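Local coordinates for protein Non-reducing end beta-L-arabinofuranosidase (Bacteroides thetaiotaomicron, PDB 5MQO) that probably hydrolyses glycosidic bonds in complex plant pectin as a family GH127 glycoside hydrolase, a gut bacterial enzyme linked to aceric acidase activity, at residues I285-Q290 / Y302-V307. Residues are numbered along the deposited sequence; the frame is centred on the assembly and turned at random.
Sequences IPFRDQ and YLYAGV
Phe-287, on a short 3-10 turn in the loop ahead of helix 297-314, pushes its ring against one side of that helix, where Val-307, Leu-303 and Tyr-304 receive it. The packing is tightest at Val-307. Its CG2 sits over one face of the ring, 4.2 Å from the Phe-287 centroid and 15° off the normal, a CH-pi contact, while Val-307 CG1 comes to within 3.6 Å of Phe-287 CE2. With CG anti to the backbone N (chi1 -179°), the phenyl group is carried out from the turn toward Val-307 and past Leu-303, which runs the opposite way. Leu-303 meets the ring obliquely, its CD2 lying 4.1 Å from Phe-287 CD1, and Tyr-304 brings CD1 to the ring edge, 4.3 Å from Phe-287 CE1.

Toward Gln-290 the fit slackens: OE1 comes no nearer than 4.4 Å to Leu-303 CD2, and the amide NE2 bonds to Gln-282 O and, weakly, to Ile-285 O within its own loop. Asp-289, also in the turn, is exposed. No hydrogen bond links the two segments, so this loop-to-helix join within the catalytic domain rests on buried apolar packing around one aromatic ring.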
ATOM      1  N   ILE A 285      24.105   4.122  11.210  1.00 53.39           N
ATOM      2  CA  ILE A 285      25.142   3.400  10.466  1.00 52.84           C
ATOM      3  C   ILE A 285      24.862   3.543   8.970  1.00 51.08           C
ATOM      4  O   ILE A 285      23.739   3.843   8.582  1.00 50.12           O
ATOM      5  CB  ILE A 285      25.197   1.905  10.901  1.00 52.93           C
ATOM      6  CG1 ILE A 285      23.977   1.091  10.371  1.00 52.51           C
ATOM      7  CG2 ILE A 285      25.301   1.820  12.427  1.00 52.13           C
ATOM      8  CD1 ILE A 285      23.786  -0.284  10.986  1.00 51.57           C
ATOM      9  N   PRO A 286      25.878   3.339   8.120  1.00 52.27           N
ATOM     10  CA  PRO A 286      25.638   3.384   6.672  1.00 52.67           C
ATOM     11  C   PRO A 286      24.569   2.428   6.166  1.00 51.06           C
ATOM     12  O   PRO A 286      24.280   1.444   6.809  1.00 53.77           O
ATOM     13  CB  PRO A 286      26.997   2.990   6.104  1.00 53.08           C
ATOM     14  CG  PRO A 286      27.935   3.559   7.102  1.00 52.48           C
ATOM     15  CD  PRO A 286      27.314   3.227   8.407  1.00 51.93           C
ATOM     16  N   PHE A 287      23.995   2.706   5.008  1.00 51.55           N
ATOM     17  CA  PHE A 287      22.947   1.839   4.499  1.00 50.68           C
ATOM     18  C   PHE A 287      23.433   0.428   4.242  1.00 50.48           C
ATOM     19  O   PHE A 287      22.702  -0.524   4.488  1.00 50.10           O
ATOM     20  CB  PHE A 287      22.243   2.378   3.261  1.00 50.44           C
ATOM     21  CG  PHE A 287      21.159   1.469   2.797  1.00 52.20           C
ATOM     22  CD1 PHE A 287      19.984   1.355   3.531  1.00 54.20           C
ATOM     23  CD2 PHE A 287      21.347   0.629   1.697  1.00 52.76           C
ATOM     24  CE1 PHE A 287      18.977   0.462   3.129  1.00 56.17           C
ATOM     25  CE2 PHE A 287      20.370  -0.284   1.310  1.00 52.42           C
ATOM     26  CZ  PHE A 287      19.186  -0.367   2.011  1.00 53.92           C
ATOM     27  N   ARG A 288      24.670   0.274   3.796  1.00 53.25           N
ATOM     28  CA  ARG A 288      25.147  -1.054   3.384  1.00 53.58           C
ATOM     29  C   ARG A 288      25.403  -1.986   4.555  1.00 53.05           C
ATOM     30  O   ARG A 288      25.515  -3.186   4.354  1.00 52.12           O
ATOM     31  CB  ARG A 288      26.357  -0.923   2.466  1.00 53.61           C
ATOM     32  CG  ARG A 288      25.994  -0.186   1.188  1.00 53.92           C
ATOM     33  CD  ARG A 288      27.141  -0.087   0.183  1.00 54.90           C
ATOM     34  NE  ARG A 288      26.669   0.393  -1.114  1.00 54.23           N
ATOM     35  CZ  ARG A 288      26.287   1.651  -1.376  1.00 55.33           C
ATOM     36  NH1 ARG A 288      26.310   2.626  -0.444  1.00 53.72           N
ATOM     37  NH2 ARG A 288      25.865   1.951  -2.601  1.00 55.07           N
ATOM     38  N   ASP A 289      25.454  -1.434   5.769  1.00 56.10           N
ATOM     39  CA  ASP A 289      25.553  -2.220   7.016  1.00 57.92           C
ATOM     40  C   ASP A 289      24.202  -2.623   7.585  1.00 54.82           C
ATOM     41  O   ASP A 289      24.164  -3.419   8.493  1.00 57.28           O
ATOM     42  CB  ASP A 289      26.340  -1.451   8.099  1.00 61.75           C
ATOM     43  CG  ASP A 289      27.759  -1.096   7.659  1.00 66.78           C
ATOM     44  OD1 ASP A 289      28.514  -2.013   7.266  1.00 68.96           O
ATOM     45  OD2 ASP A 289      28.120   0.102   7.704  1.00 71.46           O
ATOM     46  N   GLN A 290      23.107  -2.080   7.063  1.00 53.70           N
ATOM     47  CA  GLN A 290      21.761  -2.345   7.571  1.00 52.80           C
ATOM     48  C   GLN A 290      21.193  -3.581   6.950  1.00 54.31           C
ATOM     49  O   GLN A 290      21.016  -3.619   5.732  1.00 58.32           O
ATOM     50  CB  GLN A 290      20.818  -1.193   7.241  1.00 52.27           C
ATOM     51  CG  GLN A 290      21.126   0.090   8.000  1.00 52.74           C
ATOM     52  CD  GLN A 290      20.216   1.243   7.595  1.00 51.43           C
ATOM     53  OE1 GLN A 290      19.003   1.078   7.387  1.00 51.73           O
ATOM     54  NE2 GLN A 290      20.799   2.427   7.515  1.00 51.64           N
ATOM     55  N   TYR A 302       9.900   4.148   2.910  1.00 47.14           N
ATOM     56  CA  TYR A 302      10.193   5.013   1.748  1.00 49.49           C
ATOM     57  C   TYR A 302      11.669   4.954   1.344  1.00 48.12           C
ATOM     58  O   TYR A 302      11.966   4.937   0.159  1.00 45.76           O
ATOM     59  CB  TYR A 302       9.710   6.470   1.954  1.00 52.00           C
ATOM     60  CG  TYR A 302       8.227   6.659   1.680  1.00 54.30           C
ATOM     61  CD1 TYR A 302       7.771   6.915   0.408  1.00 59.10           C
ATOM     62  CD2 TYR A 302       7.291   6.526   2.672  1.00 56.03           C
ATOM     63  CE1 TYR A 302       6.413   7.063   0.131  1.00 61.12           C
ATOM     64  CE2 TYR A 302       5.941   6.674   2.414  1.00 59.97           C
ATOM     65  CZ  TYR A 302       5.501   6.948   1.140  1.00 62.06           C
ATOM     66  OH  TYR A 302       4.152   7.095   0.882  1.00 65.52           O
ATOM     67  N   LEU A 303      12.574   4.881   2.329  1.00 49.13           N
ATOM     68  CA  LEU A 303      14.009   4.611   2.063  1.00 48.72           C
ATOM     69  C   LEU A 303      14.155   3.335   1.299  1.00 49.02           C
ATOM     70  O   LEU A 303      14.775   3.337   0.253  1.00 50.58           O
ATOM     71  CB  LEU A 303      14.854   4.485   3.340  1.00 48.67           C
ATOM     72  CG  LEU A 303      16.285   3.898   3.256  1.00 48.66           C
ATOM     73  CD1 LEU A 303      17.200   4.735   2.402  1.00 48.93           C
ATOM     74  CD2 LEU A 303      16.918   3.775   4.625  1.00 48.87           C
ATOM     75  N   TYR A 304      13.582   2.252   1.820  1.00 48.98           N
ATOM     76  CA  TYR A 304      13.778   0.932   1.202  1.00 50.23           C
ATOM     77  C   TYR A 304      13.282   0.913  -0.264  1.00 48.78           C
ATOM     78  O   TYR A 304      13.956   0.375  -1.155  1.00 45.81           O
ATOM     79  CB  TYR A 304      13.169  -0.228   2.043  1.00 49.17           C
ATOM     80  CG  TYR A 304      13.537  -0.214   3.495  1.00 47.84           C
ATOM     81  CD1 TYR A 304      14.783   0.222   3.904  1.00 48.24           C
ATOM     82  CD2 TYR A 304      12.625  -0.625   4.473  1.00 48.61           C
ATOM     83  CE1 TYR A 304      15.125   0.261   5.232  1.00 48.23           C
ATOM     84  CE2 TYR A 304      12.972  -0.607   5.818  1.00 48.77           C
ATOM     85  CZ  TYR A 304      14.228  -0.157   6.185  1.00 47.55           C
ATOM     86  OH  TYR A 304      14.631  -0.103   7.490  1.00 47.97           O
ATOM     87  N   ALA A 305      12.137   1.544  -0.476  1.00 48.22           N
ATOM     88  CA  ALA A 305      11.581   1.745  -1.793  1.00 50.25           C
ATOM     89  C   ALA A 305      12.543   2.460  -2.721  1.00 51.84           C
ATOM     90  O   ALA A 305      12.810   1.992  -3.835  1.00 51.65           O
ATOM     91  CB  ALA A 305      10.314   2.569  -1.675  1.00 51.50           C
ATOM     92  N   GLY A 306      13.029   3.613  -2.251  1.00 52.09           N
ATOM     93  CA  GLY A 306      13.950   4.466  -2.998  1.00 50.80           C
ATOM     94  C   GLY A 306      15.208   3.724  -3.377  1.00 50.99           C
ATOM     95  O   GLY A 306      15.689   3.863  -4.497  1.00 54.50           O
ATOM     96  N   VAL A 307      15.733   2.919  -2.459  1.00 47.99           N
ATOM     97  CA  VAL A 307      16.927   2.122  -2.735  1.00 47.75           C
ATOM     98  C   VAL A 307      16.693   1.067  -3.834  1.00 47.80           C
ATOM     99  O   VAL A 307      17.571   0.823  -4.661  1.00 46.85           O
ATOM    100  CB  VAL A 307      17.471   1.493  -1.431  1.00 48.23           C
ATOM    101  CG1 VAL A 307      18.549   0.439  -1.689  1.00 48.82           C
ATOM    102  CG2 VAL A 307      18.043   2.595  -0.543  1.00 48.78           C
TER